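Local coordinates for hypothetical protein (Pseudomonas putida, PDB 2HLJ) that probably acts on acyl-CoA thioesters, as a hotdog-fold betainyl-CoA thiolase or related thioesterase-like enzyme, at residues A[89-94]-A[107-112]; A[61-66]-A[149-154]; A[20-25]-A[67-72]; A[77-82]-A[95-100]. All coordinates share one frame; numbering follows the deposited sequence. Where two conformers were deposited one is given.

How the contacts relate
Contacts 1, 2 and 4 lie on one antiparallel sheet, in which strands 75-85, 89-98, 104-114 and 57-66 follow one another; contact 4 pairs the first two, contact 1 the second and third, and contact 2 lays the C-terminal loop 149-154 against the last. Contacts 1 and 4 share strand 89-98, have centres about 14 Å apart, and their segments alternate along the chain. Both are nested inside the long loop closed by contact 2. Contact 3, its centre about 22 Å from that of contact 1, ties the loops before helix 25-43 and after strand 57-66. The sheet runs on into the second subunit through an antiparallel ladder at residues 61-65; contacts 1 and 3 also touch that subunit.

Contact 1. Residues A[89-94]-A[107-112]; sequences RLHVYH and ASEQML
Six backbone hydrogen bonds join 89-94 to 107-112, one in each direction at the hydrogen-bonded pairs Leu90-Leu112, Val92-Gln110 and His94-Ser108. The straightest, from Val92 N to Gln110 O, is 2.9 Å long with 172° at the hydrogen. His91-Met111 and Tyr93-Glu109 are the intervening non-hydrogen-bonded pairs.

The polar side-chain link is on the face carrying those two pairs. His91 NE2 donates to Glu109 OE2 over 2.7 Å, bending to 147°; the acceptor lies in the ring plane and offers its anti lone pair. With CG anti to the backbone N, the imidazole reaches diagonally to the carboxylate, whose OE1 is taken by Gly150 N.

These are two neighbouring inner strands of the antiparallel sheet of a hotdog fold. The opposite face carries Leu90, Val92, His94, Ser108, Gln110 and Leu112; of these Leu90, His94, Ser108 and Gln110 touch helix 25-43. Here Val92 CG2 meets Leu112 CD1 at 3.6 Å. His94 and Gln110 cross with ring and amide planes 86° apart, while Gln110 NE2 donates to Ser108 OG at 3.1 Å, a hydroxyl also hydrogen-bonded to His63 O. His94 itself bonds to Thr80 and Thr36.

A CH-pi contact returns to the first face: bent twice, selenomethionine Met111 puts its CE over one face of the His91 ring, 4.1 Å from the centroid. Separately, Tyr93 OH packs against Ala107 CB at 3.3 Å while bonding to Tyr148 N.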
loop_
_atom_site.group_PDB
_atom_site.type_symbol
_atom_site.label_atom_id
_atom_site.label_comp_id
_atom_site.label_asym_id
_atom_site.label_seq_id
_atom_site.Cartn_x
_atom_site.Cartn_y
_atom_site.Cartn_z
ATOM N N ARG A 89 1.200 19.025 5.696
ATOM C CA ARG A 89 0.647 17.697 5.401
ATOM C C ARG A 89 -0.518 17.796 4.441
ATOM O O ARG A 89 -1.233 18.755 4.461
ATOM C CB ARG A 89 0.201 16.977 6.689
ATOM C CG ARG A 89 1.354 16.347 7.491
ATOM C CD ARG A 89 0.965 16.104 8.944
ATOM N NE ARG A 89 0.849 17.392 9.584
ATOM C CZ ARG A 89 1.809 17.989 10.281
ATOM N NH1 ARG A 89 2.968 17.383 10.526
ATOM N NH2 ARG A 89 1.583 19.201 10.756
ATOM N N LEU A 90 -0.640 16.805 3.556
ATOM C CA LEU A 90 -1.765 16.713 2.651
ATOM C C LEU A 90 -2.528 15.412 2.933
ATOM O O LEU A 90 -1.921 14.365 3.068
ATOM C CB LEU A 90 -1.248 16.772 1.216
ATOM C CG LEU A 90 -2.258 16.838 0.081
ATOM C CD1 LEU A 90 -3.209 18.026 0.208
ATOM C CD2 LEU A 90 -1.503 16.864 -1.265
ATOM N N HIS A 91 -3.852 15.508 3.056
ATOM C CA HIS A 91 -4.709 14.341 3.303
ATOM C C HIS A 91 -5.474 14.086 1.996
ATOM O O HIS A 91 -6.229 14.940 1.543
ATOM C CB HIS A 91 -5.604 14.644 4.498
ATOM C CG HIS A 91 -6.410 13.483 4.987
ATOM N ND1 HIS A 91 -7.458 13.641 5.864
ATOM C CD2 HIS A 91 -6.325 12.154 4.736
ATOM C CE1 HIS A 91 -7.979 12.457 6.142
ATOM N NE2 HIS A 91 -7.308 11.538 5.471
ATOM N N VAL A 92 -5.228 12.944 1.365
ATOM C CA VAL A 92 -5.765 12.654 0.038
ATOM C C VAL A 92 -6.458 11.296 -0.065
ATOM O O VAL A 92 -6.237 10.414 0.753
ATOM C CB VAL A 92 -4.654 12.715 -1.045
ATOM C CG1 VAL A 92 -4.007 14.091 -1.028
ATOM C CG2 VAL A 92 -3.620 11.645 -0.815
ATOM N N TYR A 93 -7.308 11.164 -1.078
ATOM C CA TYR A 93 -8.086 9.955 -1.284
ATOM C C TYR A 93 -8.054 9.675 -2.759
ATOM O O TYR A 93 -8.428 10.548 -3.536
ATOM C CB TYR A 93 -9.546 10.182 -0.833
ATOM C CG TYR A 93 -10.480 8.982 -0.980
ATOM C CD1 TYR A 93 -10.522 8.010 -0.019
ATOM C CD2 TYR A 93 -11.339 8.862 -2.055
ATOM C CE1 TYR A 93 -11.369 6.928 -0.110
ATOM C CE2 TYR A 93 -12.198 7.781 -2.176
ATOM C CZ TYR A 93 -12.200 6.807 -1.185
ATOM O OH TYR A 93 -13.063 5.739 -1.206
ATOM N N HIS A 94 -7.512 8.515 -3.143
ATOM C CA HIS A 94 -7.489 8.066 -4.518
ATOM C C HIS A 94 -8.466 6.914 -4.682
ATOM O O HIS A 94 -8.626 6.092 -3.769
ATOM C CB HIS A 94 -6.100 7.532 -4.906
ATOM C CG HIS A 94 -5.003 8.546 -4.904
ATOM N ND1 HIS A 94 -5.013 9.674 -5.703
ATOM C CD2 HIS A 94 -3.828 8.566 -4.233
ATOM C CE1 HIS A 94 -3.896 10.348 -5.507
ATOM N NE2 HIS A 94 -3.142 9.675 -4.655
ATOM N N ALA A 107 -9.580 1.796 -3.530
ATOM C CA ALA A 107 -9.528 3.166 -2.974
ATOM C C ALA A 107 -8.431 3.234 -1.904
ATOM O O ALA A 107 -8.138 2.217 -1.234
ATOM C CB ALA A 107 -10.897 3.539 -2.401
ATOM N N SER A 108 -7.815 4.403 -1.725
ATOM C CA SER A 108 -6.776 4.563 -0.726
ATOM C C SER A 108 -6.828 5.929 -0.122
ATOM O O SER A 108 -6.834 6.918 -0.856
ATOM C CB SER A 108 -5.386 4.400 -1.376
ATOM O OG SER A 108 -4.390 4.462 -0.380
ATOM N N GLU A 109 -6.817 5.976 1.215
ATOM C CA GLU A 109 -6.715 7.195 1.985
ATOM C C GLU A 109 -5.266 7.326 2.394
ATOM O O GLU A 109 -4.693 6.359 2.871
ATOM C CB GLU A 109 -7.586 7.059 3.254
ATOM C CG GLU A 109 -7.710 8.353 4.043
ATOM C CD GLU A 109 -8.374 8.169 5.393
ATOM O OE1 GLU A 109 -8.736 7.013 5.737
ATOM O OE2 GLU A 109 -8.549 9.190 6.104
ATOM N N GLN A 110 -4.664 8.503 2.217
ATOM C CA GLN A 110 -3.261 8.672 2.506
ATOM C C GLN A 110 -2.985 9.984 3.151
ATOM O O GLN A 110 -3.688 10.968 2.902
ATOM C CB GLN A 110 -2.435 8.638 1.217
ATOM C CG GLN A 110 -2.910 7.582 0.253
ATOM C CD GLN A 110 -1.894 7.281 -0.785
ATOM O OE1 GLN A 110 -1.045 8.110 -1.094
ATOM N NE2 GLN A 110 -1.976 6.096 -1.345
HETATM N N MSE A 111 -1.935 9.988 3.954
HETATM C CA MSE A 111 -1.399 11.211 4.533
HETATM C C MSE A 111 0.048 11.382 4.072
HETATM O O MSE A 111 0.858 10.476 4.209
HETATM C CB MSE A 111 -1.469 11.144 6.065
HETATM C CG MSE A 111 -0.955 12.401 6.746
HETATM SE SE MSE A 111 -2.198 13.852 6.541
HETATM C CE MSE A 111 -3.640 13.183 7.656
ATOM N N LEU A 112 0.360 12.553 3.541
ATOM C CA LEU A 112 1.671 12.831 2.947
ATOM C C LEU A 112 2.266 14.065 3.622
ATOM O O LEU A 112 1.525 14.959 4.005
ATOM C CB LEU A 112 1.496 13.086 1.453
ATOM C CG LEU A 112 0.683 12.073 0.631
ATOM C CD1 LEU A 112 -0.234 12.762 -0.285
ATOM C CD2 LEU A 112 1.653 11.188 -0.174
#

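Contact 2. Residues A[61-66]-A[149-154]; sequences EAHINY and MGRTIK
The imidazole of His63 has the carbonyl O of Arg151 over one face, 3.5 Å above the plane and offset toward the rim. At its edge, Asn65 OD1 lies in the plane, and Ile153 CG1 comes to 4.1 Å from His63 NE2. The edge contact with Asn65 is a bond within the strand: His63 ND1 donates to Asn65 OD1 across 3.3 Å, with the donor well above the carbonyl plane of the amide, off its lone pairs.

Arg151 meets the ring through its CB, 3.3 Å from CE1 of His63, and through its backbone; its CG runs past Asn65 OD1 at 3.9 Å. The chain then bends at chi2 (-60°), taking the guanidinium away from the strand.

Strand 57-66 is an edge of this chain's sheet, but it pairs with an antiparallel strand of the second subunit, whose His63 ring meets this one. The loop therefore packs beside the dimer seam of a hotdog fold. With His63 and Arg151 meeting by carbon and carbonyl atoms, their association rests on van der Waals contact rather than charge pairing.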
loop_
_atom_site.group_PDB
_atom_site.type_symbol
_atom_site.label_atom_id
_atom_site.label_comp_id
_atom_site.label_asym_id
_atom_site.label_seq_id
_atom_site.Cartn_x
_atom_site.Cartn_y
_atom_site.Cartn_z
ATOM N N GLU A 61 1.615 7.418 5.759
ATOM C CA GLU A 61 0.625 6.425 6.144
ATOM C C GLU A 61 -0.397 6.305 5.030
ATOM O O GLU A 61 -0.769 7.299 4.418
ATOM C CB GLU A 61 -0.068 6.911 7.419
ATOM C CG GLU A 61 -0.830 5.880 8.194
ATOM C CD GLU A 61 -1.365 6.421 9.514
ATOM O OE1 GLU A 61 -1.089 7.593 9.897
ATOM O OE2 GLU A 61 -2.051 5.650 10.193
ATOM N N ALA A 62 -0.878 5.092 4.787
ATOM C CA ALA A 62 -1.904 4.853 3.804
ATOM C C ALA A 62 -2.722 3.639 4.187
ATOM O O ALA A 62 -2.202 2.674 4.780
ATOM C CB ALA A 62 -1.279 4.641 2.408
ATOM N N HIS A 63 -4.017 3.707 3.877
ATOM C CA HIS A 63 -4.895 2.543 3.938
ATOM C C HIS A 63 -5.280 2.241 2.504
ATOM O O HIS A 63 -5.366 3.152 1.698
ATOM C CB HIS A 63 -6.162 2.819 4.762
ATOM C CG HIS A 63 -6.786 1.577 5.327
ATOM N ND1 HIS A 63 -7.893 0.997 4.764
ATOM C CD2 HIS A 63 -6.428 0.773 6.355
ATOM C CE1 HIS A 63 -8.191 -0.104 5.420
ATOM N NE2 HIS A 63 -7.317 -0.267 6.390
ATOM N N ILE A 64 -5.486 0.975 2.172
ATOM C CA ILE A 64 -6.006 0.653 0.869
ATOM C C ILE A 64 -6.996 -0.477 0.949
ATOM O O ILE A 64 -6.756 -1.497 1.597
ATOM C CB ILE A 64 -4.875 0.406 -0.171
ATOM C CG1 ILE A 64 -5.464 -0.050 -1.485
ATOM C CG2 ILE A 64 -3.889 -0.591 0.294
ATOM C CD1 ILE A 64 -4.455 0.113 -2.584
ATOM N N ASN A 65 -8.146 -0.249 0.329
ATOM C CA ASN A 65 -9.158 -1.284 0.178
ATOM C C ASN A 65 -9.182 -1.773 -1.230
ATOM O O ASN A 65 -9.303 -0.963 -2.139
ATOM C CB ASN A 65 -10.503 -0.718 0.521
ATOM C CG ASN A 65 -10.570 -0.327 1.959
ATOM O OD1 ASN A 65 -10.084 0.738 2.343
ATOM N ND2 ASN A 65 -11.100 -1.213 2.782
ATOM N N TYR A 66 -9.149 -3.092 -1.410
ATOM C CA TYR A 66 -9.186 -3.674 -2.750
ATOM C C TYR A 66 -10.537 -4.350 -2.929
ATOM O O TYR A 66 -10.820 -5.320 -2.245
ATOM C CB TYR A 66 -8.080 -4.706 -2.910
ATOM C CG TYR A 66 -6.687 -4.210 -2.615
ATOM C CD1 TYR A 66 -6.143 -4.301 -1.324
ATOM C CD2 TYR A 66 -5.854 -3.767 -3.644
ATOM C CE1 TYR A 66 -4.853 -3.897 -1.070
ATOM C CE2 TYR A 66 -4.573 -3.389 -3.391
ATOM C CZ TYR A 66 -4.075 -3.432 -2.115
ATOM O OH TYR A 66 -2.772 -3.023 -1.912
HETATM N N MSE A 149 -12.813 5.489 4.219
HETATM C CA MSE A 149 -12.173 6.428 5.104
HETATM C C MSE A 149 -12.207 5.864 6.480
HETATM O O MSE A 149 -13.194 5.256 6.848
HETATM C CB MSE A 149 -13.015 7.693 5.163
HETATM C CG MSE A 149 -13.137 8.327 3.851
HETATM SE SE MSE A 149 -11.626 9.433 3.731
HETATM C CE MSE A 149 -12.748 10.990 4.491
ATOM N N GLY A 150 -11.176 6.140 7.271
ATOM C CA GLY A 150 -11.150 5.724 8.661
ATOM C C GLY A 150 -11.282 4.223 8.813
ATOM O O GLY A 150 -11.780 3.741 9.822
ATOM N N ARG A 151 -10.803 3.460 7.827
ATOM C CA ARG A 151 -11.011 2.014 7.847
ATOM C C ARG A 151 -10.019 1.281 8.763
ATOM O O ARG A 151 -8.859 1.682 8.895
ATOM C CB ARG A 151 -10.933 1.450 6.412
ATOM C CG ARG A 151 -12.047 1.942 5.504
ATOM C CD ARG A 151 -13.350 1.517 6.095
ATOM N NE ARG A 151 -14.515 1.809 5.282
ATOM C CZ ARG A 151 -15.299 0.897 4.710
ATOM N NH1 ARG A 151 -15.034 -0.405 4.807
ATOM N NH2 ARG A 151 -16.351 1.309 4.014
ATOM N N THR A 152 -10.500 0.202 9.384
ATOM C CA THR A 152 -9.671 -0.666 10.216
ATOM C C THR A 152 -9.971 -2.126 9.883
ATOM O O THR A 152 -11.051 -2.471 9.413
ATOM C CB THR A 152 -9.887 -0.438 11.752
ATOM O OG1 THR A 152 -11.264 -0.641 12.091
ATOM C CG2 THR A 152 -9.462 0.964 12.184
ATOM N N ILE A 153 -8.976 -2.976 10.106
ATOM C CA ILE A 153 -8.993 -4.351 9.658
ATOM C C ILE A 153 -9.468 -5.216 10.792
ATOM O O ILE A 153 -9.064 -5.014 11.933
ATOM C CB ILE A 153 -7.570 -4.799 9.248
ATOM C CG1 ILE A 153 -7.140 -4.085 7.960
ATOM C CG2 ILE A 153 -7.521 -6.278 9.049
ATOM C CD1 ILE A 153 -5.612 -4.008 7.750
ATOM N N LYS A 154 -10.294 -6.202 10.468
ATOM C CA LYS A 154 -10.733 -7.209 11.438
ATOM C C LYS A 154 -11.237 -8.437 10.713
ATOM O O LYS A 154 -11.865 -8.306 9.660
ATOM C CB LYS A 154 -11.870 -6.653 12.289
ATOM C CG LYS A 154 -13.128 -6.342 11.490
#

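Contact 3. Residues A[20-25]-A[67-72]; sequences NGHLRD and LHEVKL
His22, Val70 and Leu23 contribute most of the surface buried where 20-25 meets 67-72, two loops of the hotdog fold joined by a single backbone bridge between His22 and Lys71. The first loop leads into helix 25-43 and the second leaves strand 57-66.

His22 lies alongside both Glu69 and Lys71. Glu69 CB sits over the centre of one His22 ring face, 4.0 Å from the centroid and 9° off the normal, a CH-pi contact, and the carbonyl O of Asn20 lies over the opposite face. At the ring edge, Lys71 CG is in plane, and its NZ makes a weak hydrogen bond to His22 NE2 at 3.2 Å; a bend at the end of the lysine chain (chi4 -59°) brings the ammonium to that nitrogen.

Leu23 and Val70 run side by side, pointing the same way, with their CB atoms 3.9 Å apart, and both pack on Tyr28 of helix 25-43. Their backbones are joined too: Leu23 N donates to Val70 O at 2.7 Å, nearly straight at 169°. On the other side of the bridge, Leu72 N bonds to Gly21 O at 2.9 Å; at the backbone angles of Gly21 a CB would be jammed against the carbonyl O of Asn20.

A water closes the Leu23-Val70 end, accepting from Val70 N at 3.0 Å and donating to Leu23 O at 2.7 Å.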
loop_
_atom_site.group_PDB
_atom_site.type_symbol
_atom_site.label_atom_id
_atom_site.label_comp_id
_atom_site.label_asym_id
_atom_site.label_seq_id
_atom_site.Cartn_x
_atom_site.Cartn_y
_atom_site.Cartn_z
ATOM N N ASN A 20 -1.846 -15.585 -12.917
ATOM C CA ASN A 20 -3.231 -15.630 -13.327
ATOM C C ASN A 20 -3.764 -14.343 -13.987
ATOM O O ASN A 20 -4.925 -14.252 -14.359
ATOM C CB ASN A 20 -4.051 -16.021 -12.118
ATOM C CG ASN A 20 -3.578 -17.356 -11.511
ATOM O OD1 ASN A 20 -2.984 -18.199 -12.199
ATOM N ND2 ASN A 20 -3.807 -17.530 -10.223
ATOM N N GLY A 21 -2.896 -13.363 -14.164
ATOM C CA GLY A 21 -3.231 -12.172 -14.931
ATOM C C GLY A 21 -3.914 -11.105 -14.107
ATOM O O GLY A 21 -4.473 -10.169 -14.674
ATOM N N HIS A 22 -3.802 -11.200 -12.778
ATOM C CA HIS A 22 -4.374 -10.174 -11.893
ATOM C C HIS A 22 -3.344 -9.207 -11.332
ATOM O O HIS A 22 -2.267 -9.602 -10.890
ATOM C CB HIS A 22 -5.131 -10.810 -10.756
ATOM C CG HIS A 22 -6.376 -11.498 -11.199
ATOM N ND1 HIS A 22 -6.881 -12.604 -10.559
ATOM C CD2 HIS A 22 -7.180 -11.279 -12.267
ATOM C CE1 HIS A 22 -7.962 -13.016 -11.193
ATOM N NE2 HIS A 22 -8.174 -12.222 -12.225
ATOM N N LEU A 23 -3.716 -7.932 -11.338
ATOM C CA LEU A 23 -2.906 -6.861 -10.800
ATOM C C LEU A 23 -2.513 -7.196 -9.349
ATOM O O LEU A 23 -3.377 -7.449 -8.495
ATOM C CB LEU A 23 -3.691 -5.552 -10.886
ATOM C CG LEU A 23 -2.989 -4.250 -10.463
ATOM C CD1 LEU A 23 -1.729 -4.020 -11.264
ATOM C CD2 LEU A 23 -3.934 -3.089 -10.585
ATOM N N ARG A 24 -1.206 -7.215 -9.082
ATOM C CA ARG A 24 -0.689 -7.422 -7.711
ATOM C C ARG A 24 -1.034 -6.223 -6.824
ATOM O O ARG A 24 -1.064 -5.072 -7.306
ATOM C CB ARG A 24 0.830 -7.674 -7.750
ATOM C CG ARG A 24 1.479 -7.795 -6.359
ATOM C CD ARG A 24 2.982 -7.856 -6.469
ATOM N NE ARG A 24 3.434 -9.082 -7.113
ATOM C CZ ARG A 24 3.521 -10.254 -6.486
ATOM N NH1 ARG A 24 3.173 -10.390 -5.189
ATOM N NH2 ARG A 24 3.939 -11.304 -7.171
ATOM N N ASP A 25 -1.297 -6.494 -5.544
ATOM C CA ASP A 25 -1.744 -5.495 -4.573
ATOM C C ASP A 25 -0.855 -4.247 -4.560
ATOM O O ASP A 25 -1.360 -3.111 -4.551
ATOM C CB ASP A 25 -1.837 -6.091 -3.138
ATOM C CG ASP A 25 -0.547 -6.831 -2.674
ATOM O OD1 ASP A 25 0.530 -6.841 -3.361
ATOM O OD2 ASP A 25 -0.645 -7.453 -1.608
ATOM N N LEU A 67 -11.384 -3.779 -3.789
ATOM C CA LEU A 67 -12.749 -4.263 -3.990
ATOM C C LEU A 67 -12.836 -5.253 -5.144
ATOM O O LEU A 67 -13.666 -6.146 -5.110
ATOM C CB LEU A 67 -13.712 -3.089 -4.208
ATOM C CG LEU A 67 -13.887 -2.088 -3.057
ATOM C CD1 LEU A 67 -14.093 -2.788 -1.697
ATOM C CD2 LEU A 67 -12.743 -1.123 -2.934
ATOM N N HIS A 68 -11.960 -5.117 -6.142
ATOM C CA HIS A 68 -12.017 -5.935 -7.340
ATOM C C HIS A 68 -10.646 -6.184 -7.934
ATOM O O HIS A 68 -9.736 -5.332 -7.906
ATOM C CB HIS A 68 -12.872 -5.256 -8.395
ATOM C CG HIS A 68 -14.289 -5.082 -7.972
ATOM N ND1 HIS A 68 -15.208 -6.104 -8.044
ATOM C CD2 HIS A 68 -14.933 -4.031 -7.417
ATOM C CE1 HIS A 68 -16.369 -5.679 -7.578
ATOM N NE2 HIS A 68 -16.227 -4.427 -7.182
ATOM N N GLU A 69 -10.509 -7.393 -8.440
ATOM C CA GLU A 69 -9.351 -7.783 -9.247
ATOM C C GLU A 69 -9.323 -6.958 -10.509
ATOM O O GLU A 69 -10.365 -6.536 -11.028
ATOM C CB GLU A 69 -9.395 -9.282 -9.577
ATOM C CG GLU A 69 -10.402 -9.663 -10.680
ATOM C CD GLU A 69 -11.882 -9.454 -10.267
ATOM O OE1 GLU A 69 -12.184 -9.439 -9.042
ATOM O OE2 GLU A 69 -12.742 -9.311 -11.170
ATOM N N VAL A 70 -8.119 -6.728 -11.014
ATOM C CA VAL A 70 -7.944 -5.997 -12.243
ATOM C C VAL A 70 -7.062 -6.840 -13.127
ATOM O O VAL A 70 -5.996 -7.291 -12.717
ATOM C CB VAL A 70 -7.335 -4.604 -11.975
ATOM C CG1 VAL A 70 -7.161 -3.855 -13.254
ATOM C CG2 VAL A 70 -8.236 -3.819 -11.005
ATOM N N LYS A 71 -7.533 -7.086 -14.336
ATOM C CA LYS A 71 -6.899 -8.035 -15.207
ATOM C C LYS A 71 -5.898 -7.348 -16.155
ATOM O O LYS A 71 -5.988 -6.149 -16.457
ATOM C CB LYS A 71 -7.958 -8.828 -16.005
ATOM C CG LYS A 71 -8.922 -9.689 -15.182
ATOM C CD LYS A 71 -9.943 -10.331 -16.101
ATOM C CE LYS A 71 -10.969 -11.190 -15.363
ATOM N NZ LYS A 71 -10.365 -12.316 -14.581
ATOM N N LEU A 72 -4.953 -8.132 -16.642
ATOM C CA LEU A 72 -4.073 -7.696 -17.743
ATOM C C LEU A 72 -4.786 -6.905 -18.846
ATOM O O LEU A 72 -5.816 -7.332 -19.352
ATOM C CB LEU A 72 -3.428 -8.910 -18.386
ATOM C CG LEU A 72 -2.385 -8.647 -19.483
ATOM C CD1 LEU A 72 -1.177 -7.906 -18.892
ATOM C CD2 LEU A 72 -1.947 -9.978 -20.075
HETATM O O HOH W 1 -6.989 -12.673 -15.186
HETATM O O HOH W 2 -6.014 -7.661 -9.124
#

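Contact 4. Residues A[77-82]-A[95-100]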
loop_
_atom_site.group_PDB
_atom_site.type_symbol
_atom_site.label_atom_id
_atom_site.label_comp_id
_atom_site.label_asym_id
_atom_site.label_seq_id
_atom_site.Cartn_x
_atom_site.Cartn_y
_atom_site.Cartn_z
ATOM N N TRP A 77 -8.081 4.373 -14.593
ATOM C CA TRP A 77 -7.753 5.737 -14.226
ATOM C C TRP A 77 -7.955 5.962 -12.743
ATOM O O TRP A 77 -8.722 5.245 -12.080
ATOM C CB TRP A 77 -8.581 6.775 -15.034
ATOM C CG TRP A 77 -10.023 6.876 -14.738
ATOM C CD1 TRP A 77 -10.613 7.627 -13.745
ATOM C CD2 TRP A 77 -11.092 6.261 -15.458
ATOM N NE1 TRP A 77 -11.976 7.491 -13.810
ATOM C CE2 TRP A 77 -12.293 6.647 -14.840
ATOM C CE3 TRP A 77 -11.152 5.394 -16.560
ATOM C CZ2 TRP A 77 -13.541 6.195 -15.277
ATOM C CZ3 TRP A 77 -12.391 4.966 -16.996
ATOM C CH2 TRP A 77 -13.563 5.350 -16.341
ATOM N N VAL A 78 -7.280 6.999 -12.241
ATOM C CA VAL A 78 -7.391 7.389 -10.842
ATOM C C VAL A 78 -8.183 8.653 -10.691
ATOM O O VAL A 78 -7.937 9.618 -11.404
ATOM C CB VAL A 78 -5.979 7.616 -10.220
ATOM C CG1 VAL A 78 -6.077 7.835 -8.735
ATOM C CG2 VAL A 78 -5.081 6.455 -10.536
ATOM N N GLN A 79 -9.122 8.657 -9.733
ATOM C CA GLN A 79 -9.772 9.882 -9.287
ATOM C C GLN A 79 -9.197 10.282 -7.936
ATOM O O GLN A 79 -8.874 9.443 -7.118
ATOM C CB GLN A 79 -11.307 9.694 -9.204
ATOM C CG GLN A 79 -11.893 9.687 -10.617
ATOM C CD GLN A 79 -13.345 9.333 -10.720
ATOM O OE1 GLN A 79 -13.758 8.884 -11.769
ATOM N NE2 GLN A 79 -14.125 9.512 -9.649
ATOM N N THR A 80 -9.039 11.571 -7.717
ATOM C CA THR A 80 -8.310 12.040 -6.543
ATOM C C THR A 80 -9.098 13.175 -5.898
ATOM O O THR A 80 -9.552 14.085 -6.590
ATOM C CB THR A 80 -6.914 12.504 -6.888
ATOM O OG1 THR A 80 -6.171 11.463 -7.576
ATOM C CG2 THR A 80 -6.182 12.938 -5.633
ATOM N N GLN A 81 -9.301 13.076 -4.595
ATOM C CA GLN A 81 -9.862 14.177 -3.784
ATOM C C GLN A 81 -8.902 14.582 -2.670
ATOM O O GLN A 81 -8.201 13.737 -2.061
ATOM C CB GLN A 81 -11.161 13.771 -3.145
ATOM C CG GLN A 81 -12.205 13.306 -4.100
ATOM C CD GLN A 81 -13.581 13.183 -3.434
ATOM O OE1 GLN A 81 -14.028 14.096 -2.759
ATOM N NE2 GLN A 81 -14.252 12.055 -3.656
ATOM N N ILE A 82 -8.883 15.880 -2.400
ATOM C CA ILE A 82 -8.122 16.439 -1.312
ATOM C C ILE A 82 -9.095 16.513 -0.140
ATOM O O ILE A 82 -10.104 17.196 -0.211
ATOM C CB ILE A 82 -7.520 17.825 -1.703
ATOM C CG1 ILE A 82 -6.474 17.618 -2.810
ATOM C CG2 ILE A 82 -6.886 18.519 -0.492
ATOM C CD1 ILE A 82 -6.065 18.881 -3.498
ATOM N N SER A 95 -9.132 6.856 -5.828
ATOM C CA SER A 95 -9.963 5.727 -6.186
ATOM C C SER A 95 -9.597 5.278 -7.614
ATOM O O SER A 95 -9.128 6.075 -8.443
ATOM C CB SER A 95 -11.459 6.037 -6.014
ATOM O OG SER A 95 -11.852 7.179 -6.794
ATOM N N LEU A 96 -9.728 3.985 -7.862
ATOM C CA LEU A 96 -9.342 3.395 -9.138
ATOM C C LEU A 96 -10.583 2.973 -9.878
ATOM O O LEU A 96 -11.492 2.405 -9.292
ATOM C CB LEU A 96 -8.416 2.192 -8.961
ATOM C CG LEU A 96 -7.719 1.640 -10.226
ATOM C CD1 LEU A 96 -6.671 2.576 -10.800
ATOM C CD2 LEU A 96 -7.130 0.268 -9.944
ATOM N N HIS A 97 -10.590 3.217 -11.192
ATOM C CA HIS A 97 -11.794 3.063 -12.015
ATOM C C HIS A 97 -11.463 2.472 -13.379
ATOM O O HIS A 97 -10.312 2.572 -13.859
ATOM C CB HIS A 97 -12.454 4.443 -12.255
ATOM C CG HIS A 97 -12.759 5.196 -10.993
ATOM N ND1 HIS A 97 -14.031 5.312 -10.480
ATOM C CD2 HIS A 97 -11.949 5.873 -10.149
ATOM C CE1 HIS A 97 -13.986 5.995 -9.349
ATOM N NE2 HIS A 97 -12.728 6.342 -9.120
ATOM N N ARG A 98 -12.496 1.899 -14.006
ATOM C CA ARG A 98 -12.456 1.470 -15.409
ATOM C C ARG A 98 -13.792 1.748 -16.075
ATOM O O ARG A 98 -14.808 1.878 -15.395
ATOM C CB ARG A 98 -12.128 -0.010 -15.541
ATOM C CG ARG A 98 -13.193 -0.967 -15.037
ATOM C CD ARG A 98 -12.704 -2.403 -15.229
ATOM N NE ARG A 98 -13.662 -3.427 -14.802
ATOM C CZ ARG A 98 -14.728 -3.830 -15.485
ATOM N NH1 ARG A 98 -15.053 -3.293 -16.655
ATOM N NH2 ARG A 98 -15.498 -4.781 -14.984
ATOM N N ALA A 99 -13.783 1.848 -17.405
ATOM C CA ALA A 99 -15.021 2.121 -18.164
ATOM C C ALA A 99 -15.998 0.965 -18.056
ATOM O O ALA A 99 -15.598 -0.213 -18.037
ATOM C CB ALA A 99 -14.694 2.392 -19.643
ATOM N N GLY A 100 -17.275 1.302 -17.958
ATOM C CA GLY A 100 -18.338 0.300 -18.025
ATOM C C GLY A 100 -18.590 -0.461 -16.747
ATOM O O GLY A 100 -19.318 -1.460 -16.755
HETATM O O HOH W 3 -11.331 9.667 -5.370
#
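Strands 77-82 and 95-98 run antiparallel, their short axes 4.8 Å apart at 142°, as the two arms of the hairpin 75-85/89-98 in the hotdog sheet. Trp77-His97 and Gln79-Ser95 are hydrogen-bonded pairs, each with both bonds made, and Val78-Leu96 between them is a non-hydrogen-bonded pair, whose side chains go to the face covered by helix 25-43.

The other face carries a layered cluster. His97 CB sits over the Trp77 indole, 3.6 Å from the centroid of the five-membered ring, a CH-pi contact; the two rings are near parallel but slid apart. Trp77 puts CG between its backbone N and carbonyl carbon (chi1 70°), which lays the indole across the neighbouring strand as far as Ala99. The Gln79 amide stacks on the imidazole, planes 13° apart, with its OE1 held in the indole plane by Trp77 NE1 at 3.0 Å.

In the imidazole plane, His97 NE2 and Ser95 OG share a hydrogen bond of 2.6 Å.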